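Local coordinates for protein putative hyaluronoglucosaminidase (Clostridium perfringens, PDB 6PWI) that probably removes N-acetylhexosamine units from glycans, as a family 84 glycoside hydrolase that is secreted and probably attached to the cell wall, at residues Leu489-Thr503 with Gly609-Ile623. Residues are numbered along the deposited sequence; the frame is centred on the assembly and turned at random.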
loop_
_atom_site.group_PDB
_atom_site.type_symbol
_atom_site.label_atom_id
_atom_site.label_comp_id
_atom_site.label_asym_id
_atom_site.label_seq_id
_atom_site.Cartn_x
_atom_site.Cartn_y
_atom_site.Cartn_z
ATOM N N LEU A 489 -5.825 8.959 -14.774
ATOM C CA LEU A 489 -6.676 8.165 -13.904
ATOM C C LEU A 489 -7.940 8.953 -13.596
ATOM O O LEU A 489 -7.924 10.180 -13.592
ATOM C CB LEU A 489 -5.925 7.821 -12.614
ATOM C CG LEU A 489 -4.651 6.995 -12.794
ATOM C CD1 LEU A 489 -3.883 6.897 -11.486
ATOM C CD2 LEU A 489 -4.969 5.617 -13.353
ATOM N N GLU A 490 -9.033 8.237 -13.322
ATOM C CA GLU A 490 -10.284 8.936 -13.102
ATOM C C GLU A 490 -10.267 9.654 -11.757
ATOM O O GLU A 490 -9.539 9.279 -10.848
ATOM C CB GLU A 490 -11.509 8.068 -13.404
ATOM C CG GLU A 490 -11.664 6.860 -12.514
ATOM C CD GLU A 490 -12.859 5.984 -12.855
ATOM O OE1 GLU A 490 -13.017 5.615 -14.047
ATOM O OE2 GLU A 490 -13.638 5.679 -11.927
ATOM N N GLU A 491 -11.061 10.725 -11.693
ATOM C CA GLU A 491 -11.158 11.661 -10.585
ATOM C C GLU A 491 -12.521 12.335 -10.717
ATOM O O GLU A 491 -12.941 12.659 -11.824
ATOM C CB GLU A 491 -10.015 12.673 -10.695
ATOM C CG GLU A 491 -9.928 13.677 -9.563
ATOM C CD GLU A 491 -8.830 14.709 -9.785
ATOM O OE1 GLU A 491 -7.692 14.468 -9.318
ATOM O OE2 GLU A 491 -9.104 15.750 -10.435
ATOM N N SER A 492 -13.228 12.496 -9.595
ATOM C CA SER A 492 -14.530 13.147 -9.587
ATOM C C SER A 492 -15.558 12.344 -10.386
ATOM O O SER A 492 -16.444 12.940 -10.991
ATOM C CB SER A 492 -14.445 14.575 -10.110
ATOM O OG SER A 492 -13.516 15.356 -9.374
ATOM N N GLU A 493 -15.469 11.006 -10.369
ATOM C CA GLU A 493 -16.249 10.205 -11.301
ATOM C C GLU A 493 -17.743 10.246 -10.975
ATOM O O GLU A 493 -18.572 10.282 -11.885
ATOM C CB GLU A 493 -15.712 8.779 -11.427
ATOM C CG GLU A 493 -16.325 7.997 -12.586
ATOM C CD GLU A 493 -16.248 8.581 -13.996
ATOM O OE1 GLU A 493 -15.428 9.507 -14.236
ATOM O OE2 GLU A 493 -17.008 8.101 -14.867
ATOM N N GLU A 494 -18.083 10.234 -9.685
ATOM C CA GLU A 494 -19.474 10.278 -9.262
ATOM C C GLU A 494 -20.087 11.653 -9.530
ATOM O O GLU A 494 -21.267 11.751 -9.852
ATOM C CB GLU A 494 -19.597 9.948 -7.776
ATOM C CG GLU A 494 -19.718 8.466 -7.504
ATOM C CD GLU A 494 -20.287 8.124 -6.135
ATOM O OE1 GLU A 494 -19.823 8.707 -5.127
ATOM O OE2 GLU A 494 -21.201 7.276 -6.080
ATOM N N LEU A 495 -19.283 12.709 -9.385
ATOM C CA LEU A 495 -19.767 14.070 -9.534
ATOM C C LEU A 495 -19.863 14.464 -11.007
ATOM O O LEU A 495 -20.617 15.377 -11.345
ATOM C CB LEU A 495 -18.836 15.019 -8.773
ATOM C CG LEU A 495 -19.324 16.463 -8.680
ATOM C CD1 LEU A 495 -20.602 16.543 -7.860
ATOM C CD2 LEU A 495 -18.258 17.379 -8.097
ATOM N N ARG A 496 -19.113 13.767 -11.874
ATOM C CA ARG A 496 -18.937 14.144 -13.272
ATOM C C ARG A 496 -20.271 14.304 -14.009
ATOM O O ARG A 496 -20.451 15.293 -14.713
ATOM C CB ARG A 496 -18.014 13.169 -14.010
ATOM C CG ARG A 496 -17.736 13.578 -15.452
ATOM C CD ARG A 496 -17.069 12.527 -16.323
ATOM N NE ARG A 496 -17.589 11.205 -15.993
ATOM C CZ ARG A 496 -18.705 10.673 -16.487
ATOM N NH1 ARG A 496 -19.441 11.337 -17.367
ATOM N NH2 ARG A 496 -19.077 9.469 -16.091
ATOM N N PRO A 497 -21.229 13.347 -13.936
ATOM C CA PRO A 497 -22.476 13.467 -14.696
ATOM C C PRO A 497 -23.275 14.687 -14.247
ATOM O O PRO A 497 -23.978 15.305 -15.048
ATOM C CB PRO A 497 -23.258 12.187 -14.355
ATOM C CG PRO A 497 -22.222 11.230 -13.805
ATOM C CD PRO A 497 -21.180 12.105 -13.141
ATOM N N VAL A 498 -23.147 15.023 -12.957
ATOM C CA VAL A 498 -23.870 16.139 -12.373
ATOM C C VAL A 498 -23.280 17.443 -12.914
ATOM O O VAL A 498 -24.023 18.336 -13.313
ATOM C CB VAL A 498 -23.895 16.076 -10.830
ATOM C CG1 VAL A 498 -24.625 17.265 -10.221
ATOM C CG2 VAL A 498 -24.498 14.772 -10.318
ATOM N N ILE A 499 -21.945 17.535 -12.955
ATOM C CA ILE A 499 -21.257 18.680 -13.532
ATOM C C ILE A 499 -21.678 18.855 -14.991
ATOM O O ILE A 499 -21.970 19.972 -15.421
ATOM C CB ILE A 499 -19.725 18.556 -13.385
ATOM C CG1 ILE A 499 -19.273 18.863 -11.955
ATOM C CG2 ILE A 499 -19.009 19.446 -14.390
ATOM C CD1 ILE A 499 -17.870 18.399 -11.639
ATOM N N GLU A 500 -21.709 17.750 -15.739
ATOM C CA GLU A 500 -21.964 17.796 -17.168
ATOM C C GLU A 500 -23.398 18.243 -17.438
ATOM O O GLU A 500 -23.631 19.031 -18.352
ATOM C CB GLU A 500 -21.595 16.474 -17.841
ATOM C CG GLU A 500 -20.103 16.362 -18.084
ATOM C CD GLU A 500 -19.548 15.007 -18.493
ATOM O OE1 GLU A 500 -20.338 14.037 -18.606
ATOM O OE2 GLU A 500 -18.310 14.927 -18.699
ATOM N N GLU A 501 -24.343 17.758 -16.622
ATOM C CA GLU A 501 -25.745 18.101 -16.792
ATOM C C GLU A 501 -25.975 19.585 -16.507
ATOM O O GLU A 501 -26.671 20.260 -17.265
ATOM C CB GLU A 501 -26.648 17.213 -15.941
ATOM C CG GLU A 501 -28.118 17.386 -16.272
ATOM C CD GLU A 501 -28.486 17.398 -17.753
ATOM O OE1 GLU A 501 -27.680 16.934 -18.589
ATOM O OE2 GLU A 501 -29.595 17.865 -18.077
ATOM N N PHE A 502 -25.392 20.097 -15.417
ATOM C CA PHE A 502 -25.548 21.512 -15.123
ATOM C C PHE A 502 -24.997 22.342 -16.283
ATOM O O PHE A 502 -25.599 23.336 -16.679
ATOM C CB PHE A 502 -24.936 21.895 -13.773
ATOM C CG PHE A 502 -25.217 23.318 -13.365
ATOM C CD1 PHE A 502 -26.339 23.631 -12.608
ATOM C CD2 PHE A 502 -24.382 24.350 -13.769
ATOM C CE1 PHE A 502 -26.621 24.943 -12.258
ATOM C CE2 PHE A 502 -24.664 25.664 -13.421
ATOM C CZ PHE A 502 -25.780 25.957 -12.665
ATOM N N THR A 503 -23.865 21.911 -16.848
ATOM C CA THR A 503 -23.221 22.671 -17.903
ATOM C C THR A 503 -24.105 22.701 -19.148
ATOM O O THR A 503 -24.279 23.760 -19.740
ATOM C CB THR A 503 -21.793 22.175 -18.169
ATOM O OG1 THR A 503 -21.098 22.285 -16.926
ATOM C CG2 THR A 503 -21.072 22.979 -19.229
ATOM N N GLY A 609 -8.402 18.517 -8.019
ATOM C CA GLY A 609 -9.647 18.735 -8.738
ATOM C C GLY A 609 -9.448 19.163 -10.188
ATOM O O GLY A 609 -10.286 19.875 -10.737
ATOM N N THR A 610 -8.366 18.689 -10.812
ATOM C CA THR A 610 -7.996 19.144 -12.141
ATOM C C THR A 610 -8.786 18.424 -13.235
ATOM O O THR A 610 -8.883 18.937 -14.344
ATOM C CB THR A 610 -6.493 18.963 -12.411
ATOM O OG1 THR A 610 -6.113 17.647 -12.011
ATOM C CG2 THR A 610 -5.625 19.981 -11.709
ATOM N N ARG A 611 -9.305 17.220 -12.968
ATOM C CA ARG A 611 -9.929 16.480 -14.055
ATOM C C ARG A 611 -11.276 17.108 -14.419
ATOM O O ARG A 611 -11.579 17.279 -15.598
ATOM C CB ARG A 611 -9.969 14.970 -13.783
ATOM C CG ARG A 611 -10.235 14.110 -15.014
ATOM C CD ARG A 611 -10.384 12.630 -14.680
ATOM N NE ARG A 611 -10.635 11.755 -15.823
ATOM C CZ ARG A 611 -9.696 11.234 -16.621
ATOM N NH1 ARG A 611 -8.413 11.499 -16.422
ATOM N NH2 ARG A 611 -10.045 10.457 -17.632
ATOM N N HIS A 612 -12.070 17.484 -13.409
ATOM C CA HIS A 612 -13.412 17.976 -13.685
ATOM C C HIS A 612 -13.732 19.257 -12.918
ATOM O O HIS A 612 -14.462 20.091 -13.447
ATOM C CB HIS A 612 -14.471 16.880 -13.493
ATOM C CG HIS A 612 -14.314 15.751 -14.454
ATOM N ND1 HIS A 612 -14.487 15.912 -15.816
ATOM C CD2 HIS A 612 -13.977 14.454 -14.264
ATOM C CE1 HIS A 612 -14.265 14.763 -16.425
ATOM N NE2 HIS A 612 -13.959 13.849 -15.492
ATOM N N LEU A 613 -13.194 19.415 -11.696
ATOM C CA LEU A 613 -13.611 20.517 -10.837
ATOM C C LEU A 613 -13.166 21.851 -11.437
ATOM O O LEU A 613 -13.969 22.781 -11.553
ATOM C CB LEU A 613 -13.079 20.354 -9.408
ATOM C CG LEU A 613 -13.554 19.135 -8.613
ATOM C CD1 LEU A 613 -13.368 19.365 -7.118
ATOM C CD2 LEU A 613 -15.000 18.768 -8.915
ATOM N N ILE A 614 -11.884 21.938 -11.813
ATOM C CA ILE A 614 -11.341 23.176 -12.350
ATOM C C ILE A 614 -11.950 23.463 -13.730
ATOM O O ILE A 614 -12.385 24.592 -13.985
ATOM C CB ILE A 614 -9.796 23.179 -12.313
ATOM C CG1 ILE A 614 -9.292 23.284 -10.872
ATOM C CG2 ILE A 614 -9.218 24.285 -13.177
ATOM C CD1 ILE A 614 -7.829 22.958 -10.700
ATOM N N PRO A 615 -12.013 22.480 -14.663
ATOM C CA PRO A 615 -12.661 22.696 -15.960
ATOM C C PRO A 615 -14.075 23.263 -15.855
ATOM O O PRO A 615 -14.463 24.098 -16.667
ATOM C CB PRO A 615 -12.631 21.299 -16.600
ATOM C CG PRO A 615 -11.382 20.674 -16.009
ATOM C CD PRO A 615 -11.389 21.149 -14.574
ATOM N N PHE A 616 -14.824 22.823 -14.837
ATOM C CA PHE A 616 -16.183 23.292 -14.612
ATOM C C PHE A 616 -16.174 24.773 -14.233
ATOM O O PHE A 616 -16.974 25.551 -14.753
ATOM C CB PHE A 616 -16.865 22.431 -13.549
ATOM C CG PHE A 616 -18.299 22.793 -13.248
ATOM C CD1 PHE A 616 -19.196 23.075 -14.270
ATOM C CD2 PHE A 616 -18.762 22.825 -11.938
ATOM C CE1 PHE A 616 -20.516 23.395 -13.984
ATOM C CE2 PHE A 616 -20.087 23.132 -11.656
ATOM C CZ PHE A 616 -20.963 23.421 -12.679
ATOM N N ILE A 617 -15.271 25.149 -13.316
ATOM C CA ILE A 617 -15.120 26.526 -12.879
ATOM C C ILE A 617 -14.821 27.399 -14.099
ATOM O O ILE A 617 -15.338 28.511 -14.211
ATOM C CB ILE A 617 -14.009 26.634 -11.816
ATOM C CG1 ILE A 617 -14.438 26.033 -10.479
ATOM C CG2 ILE A 617 -13.531 28.069 -11.648
ATOM C CD1 ILE A 617 -13.353 26.067 -9.423
ATOM N N LYS A 618 -13.975 26.888 -15.002
ATOM C CA LYS A 618 -13.562 27.648 -16.169
ATOM C C LYS A 618 -14.746 27.801 -17.124
ATOM O O LYS A 618 -14.971 28.881 -17.670
ATOM C CB LYS A 618 -12.340 27.002 -16.828
ATOM C CG LYS A 618 -11.021 27.307 -16.135
ATOM C CD LYS A 618 -9.890 26.441 -16.628
ATOM C CE LYS A 618 -8.545 26.809 -16.038
ATOM N NZ LYS A 618 -7.475 25.920 -16.556
ATOM N N ASP A 619 -15.498 26.708 -17.291
ATOM C CA ASP A 619 -16.690 26.667 -18.117
ATOM C C ASP A 619 -17.716 27.675 -17.609
ATOM O O ASP A 619 -18.242 28.466 -18.388
ATOM C CB ASP A 619 -17.276 25.253 -18.160
ATOM C CG ASP A 619 -16.809 24.419 -19.343
ATOM O OD1 ASP A 619 -16.121 24.980 -20.231
ATOM O OD2 ASP A 619 -17.162 23.207 -19.383
ATOM N N LEU A 620 -18.009 27.636 -16.303
ATOM C CA LEU A 620 -18.996 28.532 -15.726
ATOM C C LEU A 620 -18.608 29.978 -16.015
ATOM O O LEU A 620 -19.467 30.789 -16.350
ATOM C CB LEU A 620 -19.107 28.290 -14.219
ATOM C CG LEU A 620 -19.973 27.103 -13.806
ATOM C CD1 LEU A 620 -19.774 26.771 -12.333
ATOM C CD2 LEU A 620 -21.437 27.379 -14.093
ATOM N N SER A 621 -17.311 30.290 -15.898
ATOM C CA SER A 621 -16.885 31.677 -15.957
ATOM C C SER A 621 -16.935 32.200 -17.392
ATOM O O SER A 621 -17.064 33.404 -17.595
ATOM C CB SER A 621 -15.547 31.896 -15.294
ATOM O OG SER A 621 -14.488 31.556 -16.172
ATOM N N LYS A 622 -16.848 31.287 -18.371
ATOM C CA LYS A 622 -16.945 31.625 -19.785
ATOM C C LYS A 622 -18.407 31.767 -20.209
ATOM O O LYS A 622 -18.729 32.602 -21.045
ATOM C CB LYS A 622 -16.299 30.547 -20.658
ATOM C CG LYS A 622 -14.803 30.692 -20.886
ATOM C CD LYS A 622 -14.191 29.464 -21.549
ATOM C CE LYS A 622 -12.748 29.214 -21.145
ATOM N NZ LYS A 622 -12.454 27.763 -21.027
ATOM N N ILE A 623 -19.288 30.935 -19.650
ATOM C CA ILE A 623 -20.673 30.902 -20.082
ATOM C C ILE A 623 -21.430 32.065 -19.448
ATOM O O ILE A 623 -22.170 32.764 -20.133
ATOM C CB ILE A 623 -21.325 29.537 -19.785
ATOM C CG1 ILE A 623 -20.713 28.425 -20.642
ATOM C CG2 ILE A 623 -22.834 29.609 -19.956
ATOM C CD1 ILE A 623 -20.993 27.023 -20.136
HETATM O O HOH W 1 -11.813 16.763 -10.762
HETATM O O HOH W 2 -13.295 10.866 -14.019
HETATM O O HOH W 3 -6.059 16.527 -9.315
HETATM O O HOH W 4 -18.157 21.868 -17.188
#
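E491 reaches into the turn that opens 609-623, its chain extended and CG anti to the backbone N (chi1 -177°). Water 3 joins its OE1 to T610 OG1, while S478 and D479 hold the same OE1 through their backbone N-H groups. OE2 takes the N-H of R611 (2.9 Å) nearly along its C-O axis. The extended R611 side chain runs back along 489-491, one guanidinium face against CA of E490, and NH1 forms a salt bridge with D479. H612, the N-cap residue, turns its ring edge to the carbonyl O of E491; CG of R496 lies over the ring face, 3.8 Å from its centroid. E493 holds the R496 guanidinium by a salt bridge, and E500 adds a weaker one through NH1. Water 1 links H612 N to E491 OE2 and S492 OG, which also bonds H476. From L613 on, helix 613-623 runs nearly parallel to helix 496-503 (9°, axes 10.9 Å apart) in the helical bundle that follows the catalytic barrel. L613 CD2 meets L495 CD2 (3.6 Å). F616 receives I499 CG2 over one face, while F502 CD2 meets its rim at CZ (3.7 Å), beside Y523. Water 4 bridges D619 OD2 and T503 OG1, and L620 CD2 abuts the F502 ring edge.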